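Local coordinates for cellulose 1,4-beta-cellobiosidase (PDB 4JJJ), which probably hydrolyses the beta-1,4 linkages of cellulose to release cellobiose, this chain being its family 48 glycoside hydrolase catalytic domain, at residues S18-R22 with H618-Q623; H46-S50 with H147-D153. The protein carries 1 engineered substitution. All coordinates share one frame; numbering follows the deposited sequence.

Contact 1. Residues S18-R22 with H618-Q623; sequences SGYFR and HRFWAQ. With GLC (alpha-D-glucopyranose), chain C; BGC (beta-D-glucopyranose), chain B; BGC (beta-D-glucopyranose), chain D.
Phe21 and Phe620 meet as an offset edge-to-face aromatic pair: the edge of Phe620 is directed at the face of Phe21, with centroids 5.2 Å apart and planes at 73°. The closest approach, Phe620 CE1 to Phe21 CZ at 3.5 Å, places the touch at the CE1-CZ edge of Phe620 and the outer end of Phe21. Phe620 reaches this position because its CG lies opposite the backbone N (chi1 -175°), which swings the ring off the first turn of helix 620-637. A neighbouring edge atom, CD1, packs against Tyr20 CD1 at 4.0 Å, so one ring serves two aromatic partners. Tyr20 continues past it and crosses the Gln623 side chain at about a right angle, its OH 3.2 Å from Gln623 CG and 3.5 Å from His618 CB. Both are van der Waals contacts of the hydroxyl oxygen with carbon; the hydroxyl bonds to the carbonyl of Ile539, while the Gln623 amide bonds to Ile541 and Gln9.

From the N-cap residue Arg619 onward, the chain faces sugar. C6 of the overlapping glucose models lies over one guanidinium face of Arg619, off-centre, and Trp621 NE1 donates to O2 of the next glucose (3.0 Å, 162°). Glu40 and Glu545 form salt bridges with Arg619 NH2. A methionine in place of Arg619 would probably leave both carboxylates without their cationic mate and the sugar C6 without its flat support. Aromatic packing behind and carbohydrate in front mark this helix start as part of the wall of the glycan site in the (alpha/alpha)6 barrel.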
loop_
_atom_site.group_PDB
_atom_site.type_symbol
_atom_site.label_atom_id
_atom_site.label_comp_id
_atom_site.label_asym_id
_atom_site.label_seq_id
_atom_site.Cartn_x
_atom_site.Cartn_y
_atom_site.Cartn_z
ATOM N N SER A 18 3.572 -12.707 22.189
ATOM C CA SER A 18 3.814 -11.373 21.721
ATOM C C SER A 18 2.548 -10.709 21.145
ATOM O O SER A 18 2.475 -9.457 21.105
ATOM C CB SER A 18 4.887 -11.352 20.628
ATOM O OG SER A 18 6.135 -11.807 21.136
ATOM N N GLY A 19 1.648 -11.470 20.585
ATOM C CA GLY A 19 0.403 -10.937 20.095
ATOM C C GLY A 19 0.406 -10.329 18.699
ATOM O O GLY A 19 -0.496 -9.551 18.425
ATOM N N TYR A 20 1.314 -10.742 17.817
ATOM C CA TYR A 20 1.325 -10.201 16.429
ATOM C C TYR A 20 0.200 -10.764 15.520
ATOM O O TYR A 20 -0.031 -10.195 14.448
ATOM C CB TYR A 20 2.687 -10.398 15.787
ATOM C CG TYR A 20 3.772 -9.495 16.286
ATOM C CD1 TYR A 20 3.891 -8.197 15.816
ATOM C CD2 TYR A 20 4.675 -9.903 17.271
ATOM C CE1 TYR A 20 4.834 -7.341 16.282
ATOM C CE2 TYR A 20 5.682 -9.089 17.712
ATOM C CZ TYR A 20 5.786 -7.809 17.246
ATOM O OH TYR A 20 6.760 -7.019 17.721
ATOM N N PHE A 21 -0.334 -11.936 15.834
ATOM C CA PHE A 21 -1.217 -12.651 14.969
ATOM C C PHE A 21 -2.482 -13.146 15.674
ATOM O O PHE A 21 -2.492 -13.295 16.913
ATOM C CB PHE A 21 -0.620 -13.893 14.381
ATOM C CG PHE A 21 0.644 -13.766 13.559
ATOM C CD1 PHE A 21 0.624 -13.806 12.166
ATOM C CD2 PHE A 21 1.909 -13.811 14.196
ATOM C CE1 PHE A 21 1.757 -13.796 11.406
ATOM C CE2 PHE A 21 3.037 -13.799 13.410
ATOM C CZ PHE A 21 3.035 -13.758 12.012
ATOM N N ARG A 22 -3.516 -13.424 14.891
ATOM C CA ARG A 22 -4.643 -14.269 15.348
ATOM C C ARG A 22 -4.619 -15.552 14.548
ATOM O O ARG A 22 -4.453 -15.529 13.322
ATOM C CB ARG A 22 -5.957 -13.538 15.191
ATOM C CG ARG A 22 -7.139 -14.401 15.601
ATOM C CD ARG A 22 -8.398 -13.520 15.734
ATOM N NE ARG A 22 -9.573 -14.306 16.134
ATOM C CZ ARG A 22 -10.616 -13.780 16.766
ATOM N NH1 ARG A 22 -10.589 -12.516 17.098
ATOM N NH2 ARG A 22 -11.693 -14.527 17.084
ATOM N N HIS A 618 4.631 -1.640 18.062
ATOM C CA HIS A 618 5.143 -2.860 17.371
ATOM C C HIS A 618 4.207 -3.086 16.184
ATOM O O HIS A 618 3.300 -3.919 16.182
ATOM C CB HIS A 618 5.156 -3.995 18.362
ATOM C CG HIS A 618 6.028 -3.692 19.532
ATOM N ND1 HIS A 618 5.510 -3.058 20.620
ATOM C CD2 HIS A 618 7.356 -3.864 19.813
ATOM C CE1 HIS A 618 6.455 -2.833 21.514
ATOM N NE2 HIS A 618 7.575 -3.356 21.069
ATOM N N ARG A 619 4.448 -2.369 15.067
ATOM C CA ARG A 619 3.791 -2.533 13.773
ATOM C C ARG A 619 4.361 -3.778 13.127
ATOM O O ARG A 619 5.551 -3.929 13.049
ATOM C CB ARG A 619 4.015 -1.349 12.867
ATOM C CG ARG A 619 3.350 -0.051 13.405
ATOM C CD ARG A 619 3.814 1.110 12.474
ATOM N NE ARG A 619 3.197 2.374 12.885
ATOM C CZ ARG A 619 3.670 3.186 13.808
ATOM N NH1 ARG A 619 4.762 2.900 14.471
ATOM N NH2 ARG A 619 3.012 4.307 14.039
ATOM N N PHE A 620 3.483 -4.625 12.677
ATOM C CA PHE A 620 3.944 -5.905 12.048
ATOM C C PHE A 620 4.984 -5.701 10.945
ATOM O O PHE A 620 6.059 -6.307 10.934
ATOM C CB PHE A 620 2.781 -6.708 11.567
ATOM C CG PHE A 620 3.159 -8.073 11.025
ATOM C CD1 PHE A 620 3.501 -9.123 11.905
ATOM C CD2 PHE A 620 3.251 -8.348 9.663
ATOM C CE1 PHE A 620 3.867 -10.378 11.453
ATOM C CE2 PHE A 620 3.638 -9.603 9.216
ATOM C CZ PHE A 620 3.951 -10.623 10.104
ATOM N N TRP A 621 4.657 -4.835 10.017
ATOM C CA TRP A 621 5.507 -4.600 8.864
ATOM C C TRP A 621 6.843 -4.099 9.353
ATOM O O TRP A 621 7.850 -4.457 8.804
ATOM C CB TRP A 621 4.857 -3.695 7.877
ATOM C CG TRP A 621 4.805 -2.186 8.148
ATOM C CD1 TRP A 621 3.748 -1.475 8.561
ATOM C CD2 TRP A 621 5.890 -1.201 8.020
ATOM N NE1 TRP A 621 4.052 -0.163 8.657
ATOM C CE2 TRP A 621 5.351 0.048 8.295
ATOM C CE3 TRP A 621 7.219 -1.276 7.571
ATOM C CZ2 TRP A 621 6.070 1.208 8.205
ATOM C CZ3 TRP A 621 7.932 -0.147 7.469
ATOM C CH2 TRP A 621 7.367 1.117 7.796
ATOM N N ALA A 622 6.891 -3.249 10.344
ATOM C CA ALA A 622 8.135 -2.636 10.804
ATOM C C ALA A 622 9.005 -3.704 11.472
ATOM O O ALA A 622 10.228 -3.705 11.368
ATOM C CB ALA A 622 7.857 -1.469 11.753
ATOM N N GLN A 623 8.362 -4.541 12.315
ATOM C CA GLN A 623 9.111 -5.584 13.001
ATOM C C GLN A 623 9.687 -6.566 12.010
ATOM O O GLN A 623 10.812 -7.047 12.191
ATOM C CB GLN A 623 8.239 -6.267 14.060
ATOM C CG GLN A 623 7.704 -5.297 15.147
ATOM C CD GLN A 623 8.855 -4.587 15.866
ATOM O OE1 GLN A 623 9.776 -5.242 16.392
ATOM N NE2 GLN A 623 8.848 -3.289 15.895
HETATM C C1 GLC C . 4.252 7.648 10.896
HETATM C C2 GLC C . 3.712 8.037 9.580
HETATM C C3 GLC C . 2.682 6.988 9.084
HETATM C C4 GLC C . 3.307 5.588 9.056
HETATM C C5 GLC C . 3.911 5.353 10.443
HETATM C C6 GLC C . 4.675 4.072 10.609
HETATM O O1 GLC C . 3.129 7.661 11.686
HETATM O O2 GLC C . 2.921 9.294 9.742
HETATM O O3 GLC C . 2.124 7.358 7.834
HETATM O O4 GLC C . 2.274 4.600 8.856
HETATM O O5 GLC C . 4.855 6.380 10.752
HETATM O O6 GLC C . 5.774 4.102 9.768
HETATM C C2 BGC B . 3.858 8.099 9.086
HETATM C C3 BGC B . 2.829 7.058 8.661
HETATM C C4 BGC B . 3.342 5.633 8.957
HETATM C C5 BGC B . 3.960 5.431 10.354
HETATM C C6 BGC B . 4.751 4.128 10.488
HETATM C C1 BGC B . 4.356 7.833 10.487
HETATM O O1 BGC B . 5.387 8.838 10.760
HETATM O O2 BGC B . 3.151 9.379 8.972
HETATM O O3 BGC B . 2.517 7.186 7.270
HETATM O O4 BGC B . 2.310 4.655 8.817
HETATM O O5 BGC B . 4.874 6.490 10.641
HETATM O O6 BGC B . 5.890 4.091 9.666
HETATM C C2 BGC D . 1.515 2.660 7.837
HETATM C C3 BGC D . 1.526 1.766 6.599
HETATM C C4 BGC D . 1.300 2.618 5.316
HETATM C C5 BGC D . 2.207 3.874 5.282
HETATM C C6 BGC D . 1.834 4.767 4.122
HETATM C C1 BGC D . 2.473 3.828 7.699
HETATM O O2 BGC D . 1.916 1.907 8.974
HETATM O O3 BGC D . 0.498 0.762 6.782
HETATM O O4 BGC D . 1.538 1.777 4.169
HETATM O O5 BGC D . 2.061 4.563 6.530
HETATM O O6 BGC D . 0.476 5.156 4.196
#

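Contact 2. Residues H46-S50 with H147-D153; sequences HQTTS and HWLLDVD. With ZN (zinc ion), chain E; BGC (beta-D-glucopyranose), chain F.
His147 leads into strand 149-151, which runs antiparallel to strand 47-49; their N-to-C directions make an angle of 154° and their axes approach to 4.5 Å, and they are the edge pair of a four-stranded sheet beside the cellulose-binding tunnel. The His147 carbonyl O meets Ser50 CB, while its imidazole bonds through NE2 to Ile172 O and through ND1 to Thr220 N. Trp148 follows, its carbonyl taking the Ser50 N-H at 3.0 Å from well above the carbonyl plane (55°). The same oxygen accepts a bond from a water that also pairs with Ser50 OG. Its indole presents one face to glucose C5, 3.5 Å above the plane and off-centre, as expected of a sugar-stacking platform; Leu149 CB backs the opposite face, and NE1 bonds to Asn173.

Leu149 forms a non-hydrogen-bonded pair with Thr49; its CG lies anti to its backbone N, which carries CD1 toward the Gln47 side chain. Thr49 OG1 caps Ala52 N at the start of the helix carrying Glu51, the predicted proton donor. Leu150 pairs with Thr48 through two reciprocal backbone bonds, and their side chains lie alongside each other, pointing the same way. Asp151 lies opposite Gln47 in a non-hydrogen-bonded pair; its OD1 accepts from a water that in turn accepts from Asp153 N. Val152 N bonds to His46 O in the carbonyl plane, and Val152 CG2 presses on Thr48 CG2 at 3.4 Å, tighter than ordinary van der Waals contact.

Asp153 closes the segment at the zinc ion. Its carboxylate and the His46 imidazole stand nearly perpendicular, 84° apart, and two waters join them as ligands. His46 ND1 coordinates the zinc ion at 2.1 Å.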
loop_
_atom_site.group_PDB
_atom_site.type_symbol
_atom_site.label_atom_id
_atom_site.label_comp_id
_atom_site.label_asym_id
_atom_site.label_seq_id
_atom_site.Cartn_x
_atom_site.Cartn_y
_atom_site.Cartn_z
ATOM N N HIS A 46 -5.908 -3.864 15.103
ATOM C CA HIS A 46 -6.215 -5.219 14.790
ATOM C C HIS A 46 -7.150 -5.352 13.598
ATOM O O HIS A 46 -7.634 -6.434 13.303
ATOM C CB HIS A 46 -6.786 -5.937 16.003
ATOM C CG HIS A 46 -5.774 -6.163 17.084
ATOM N ND1 HIS A 46 -6.019 -6.846 18.262
ATOM C CD2 HIS A 46 -4.477 -5.791 17.143
ATOM C CE1 HIS A 46 -4.915 -6.867 18.988
ATOM N NE2 HIS A 46 -3.959 -6.258 18.317
ATOM N N GLN A 47 -7.177 -4.297 12.748
ATOM C CA GLN A 47 -7.344 -4.532 11.382
ATOM C C GLN A 47 -6.093 -5.194 10.894
ATOM O O GLN A 47 -5.107 -5.185 11.578
ATOM C CB GLN A 47 -7.576 -3.213 10.619
ATOM C CG GLN A 47 -8.959 -2.611 10.913
ATOM C CD GLN A 47 -9.122 -1.204 10.459
ATOM O OE1 GLN A 47 -8.146 -0.467 10.236
ATOM N NE2 GLN A 47 -10.374 -0.747 10.339
ATOM N N THR A 48 -6.061 -5.663 9.677
ATOM C CA THR A 48 -4.836 -5.952 8.984
ATOM C C THR A 48 -4.999 -5.648 7.500
ATOM O O THR A 48 -6.024 -5.154 7.017
ATOM C CB THR A 48 -4.344 -7.393 9.153
ATOM O OG1 THR A 48 -2.906 -7.386 8.896
ATOM C CG2 THR A 48 -5.031 -8.432 8.347
ATOM N N THR A 49 -3.922 -5.867 6.794
ATOM C CA THR A 49 -3.724 -5.315 5.467
ATOM C C THR A 49 -3.060 -6.301 4.571
ATOM O O THR A 49 -2.307 -7.208 5.040
ATOM C CB THR A 49 -2.798 -4.066 5.488
ATOM O OG1 THR A 49 -1.560 -4.406 6.092
ATOM C CG2 THR A 49 -3.476 -2.978 6.313
ATOM N N SER A 50 -3.219 -6.114 3.287
ATOM C CA SER A 50 -2.477 -6.892 2.337
ATOM C C SER A 50 -0.978 -6.561 2.487
ATOM O O SER A 50 -0.101 -7.432 2.252
ATOM C CB SER A 50 -3.024 -6.758 0.912
ATOM O OG SER A 50 -2.921 -5.432 0.494
ATOM N N HIS A 147 -7.373 -8.217 -1.414
ATOM C CA HIS A 147 -8.074 -7.030 -0.956
ATOM C C HIS A 147 -7.227 -6.337 0.117
ATOM O O HIS A 147 -6.401 -6.953 0.776
ATOM C CB HIS A 147 -9.439 -7.397 -0.418
ATOM C CG HIS A 147 -10.187 -6.252 0.187
ATOM N ND1 HIS A 147 -10.627 -5.175 -0.529
ATOM C CD2 HIS A 147 -10.512 -5.987 1.481
ATOM C CE1 HIS A 147 -11.205 -4.304 0.254
ATOM N NE2 HIS A 147 -11.174 -4.771 1.484
ATOM N N TRP A 148 -7.395 -5.019 0.290
ATOM C CA TRP A 148 -6.380 -4.304 1.062
ATOM C C TRP A 148 -6.522 -4.359 2.579
ATOM O O TRP A 148 -5.515 -4.118 3.262
ATOM C CB TRP A 148 -6.262 -2.836 0.587
ATOM C CG TRP A 148 -7.109 -1.828 1.317
ATOM C CD1 TRP A 148 -8.444 -1.495 1.112
ATOM C CD2 TRP A 148 -6.671 -0.967 2.396
ATOM N NE1 TRP A 148 -8.789 -0.522 1.981
ATOM C CE2 TRP A 148 -7.763 -0.181 2.794
ATOM C CE3 TRP A 148 -5.455 -0.813 3.082
ATOM C CZ2 TRP A 148 -7.645 0.795 3.781
ATOM C CZ3 TRP A 148 -5.342 0.172 4.078
ATOM C CH2 TRP A 148 -6.442 0.968 4.413
ATOM N N LEU A 149 -7.723 -4.550 3.062
ATOM C CA LEU A 149 -8.040 -4.278 4.505
ATOM C C LEU A 149 -9.039 -5.300 5.024
ATOM O O LEU A 149 -10.126 -5.588 4.417
ATOM C CB LEU A 149 -8.746 -2.934 4.683
ATOM C CG LEU A 149 -8.872 -2.368 6.078
ATOM C CD1 LEU A 149 -7.568 -2.085 6.762
ATOM C CD2 LEU A 149 -9.818 -1.207 6.002
ATOM N N LEU A 150 -8.645 -5.935 6.144
ATOM C CA LEU A 150 -9.506 -6.840 6.942
ATOM C C LEU A 150 -9.674 -6.316 8.326
ATOM O O LEU A 150 -8.833 -5.565 8.839
ATOM C CB LEU A 150 -8.912 -8.222 7.057
ATOM C CG LEU A 150 -8.647 -8.990 5.744
ATOM C CD1 LEU A 150 -7.842 -10.241 6.066
ATOM C CD2 LEU A 150 -9.936 -9.376 5.038
ATOM N N ASP A 151 -10.751 -6.750 8.976
ATOM C CA ASP A 151 -10.966 -6.539 10.392
ATOM C C ASP A 151 -10.770 -7.889 11.099
ATOM O O ASP A 151 -11.655 -8.687 11.033
ATOM C CB ASP A 151 -12.352 -5.980 10.620
ATOM C CG ASP A 151 -12.674 -5.704 12.055
ATOM O OD1 ASP A 151 -11.842 -5.905 12.985
ATOM O OD2 ASP A 151 -13.774 -5.051 12.300
ATOM N N VAL A 152 -9.580 -8.112 11.628
ATOM C CA VAL A 152 -9.175 -9.461 12.106
ATOM C C VAL A 152 -9.969 -9.943 13.367
ATOM O O VAL A 152 -10.342 -11.078 13.405
ATOM C CB VAL A 152 -7.663 -9.476 12.345
ATOM C CG1 VAL A 152 -7.252 -10.942 12.736
ATOM C CG2 VAL A 152 -6.905 -9.102 11.105
ATOM N N ASP A 153 -10.169 -9.054 14.318
ATOM C CA ASP A 153 -10.930 -9.380 15.542
ATOM C C ASP A 153 -12.395 -8.998 15.417
ATOM O O ASP A 153 -13.146 -9.103 16.396
ATOM C CB ASP A 153 -10.294 -8.678 16.711
ATOM C CG ASP A 153 -8.960 -9.345 17.167
ATOM O OD1 ASP A 153 -8.672 -10.450 16.706
ATOM O OD2 ASP A 153 -8.268 -8.643 17.923
HETATM ZN ZN ZN E . -7.957 -7.337 18.947
HETATM C C2 BGC F . -4.349 3.422 0.721
HETATM C C3 BGC F . -5.843 3.637 0.481
HETATM C C4 BGC F . -6.307 2.681 -0.570
HETATM C C5 BGC F . -6.005 1.237 -0.275
HETATM C C6 BGC F . -6.443 0.261 -1.360
HETATM C C1 BGC F . -4.117 1.949 0.907
HETATM O O1 BGC F . -2.708 1.705 1.042
HETATM O O2 BGC F . -3.830 4.178 1.837
HETATM O O3 BGC F . -5.989 4.998 0.001
HETATM O O4 BGC F . -7.770 2.788 -0.451
HETATM O O5 BGC F . -4.577 1.126 -0.142
HETATM O O6 BGC F . -5.836 0.668 -2.620
HETATM O O HOH W 1 -10.085 -6.081 14.911
HETATM O O HOH W 2 -2.973 -3.236 2.164
HETATM O O HOH W 3 -7.431 -7.560 21.032
HETATM O O HOH W 4 -9.388 -5.828 18.941
#

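Overall arrangement
From the N terminus, the chain passes through 18-22 and the start of strand 21-24, then reaches 46-50. Contact 2 closes the shorter loop, with 96 intervening residues, when 147-153 returns alongside 46-50. Contact 1 closes only near the C terminus, with 595 residues between its segments, so the loop of contact 2 lies wholly within that of contact 1 and the two do not cross. Contact 1 joins the N-terminal region to the final helix 620-637; contact 2 joins strands 47-49 and 149-151. Their centres are 13 Å apart, and they touch directly: Arg22 NH1 forms a salt bridge with Asp153 OD1 at 2.8 Å, and Arg22 CB packs on Val152 CG1.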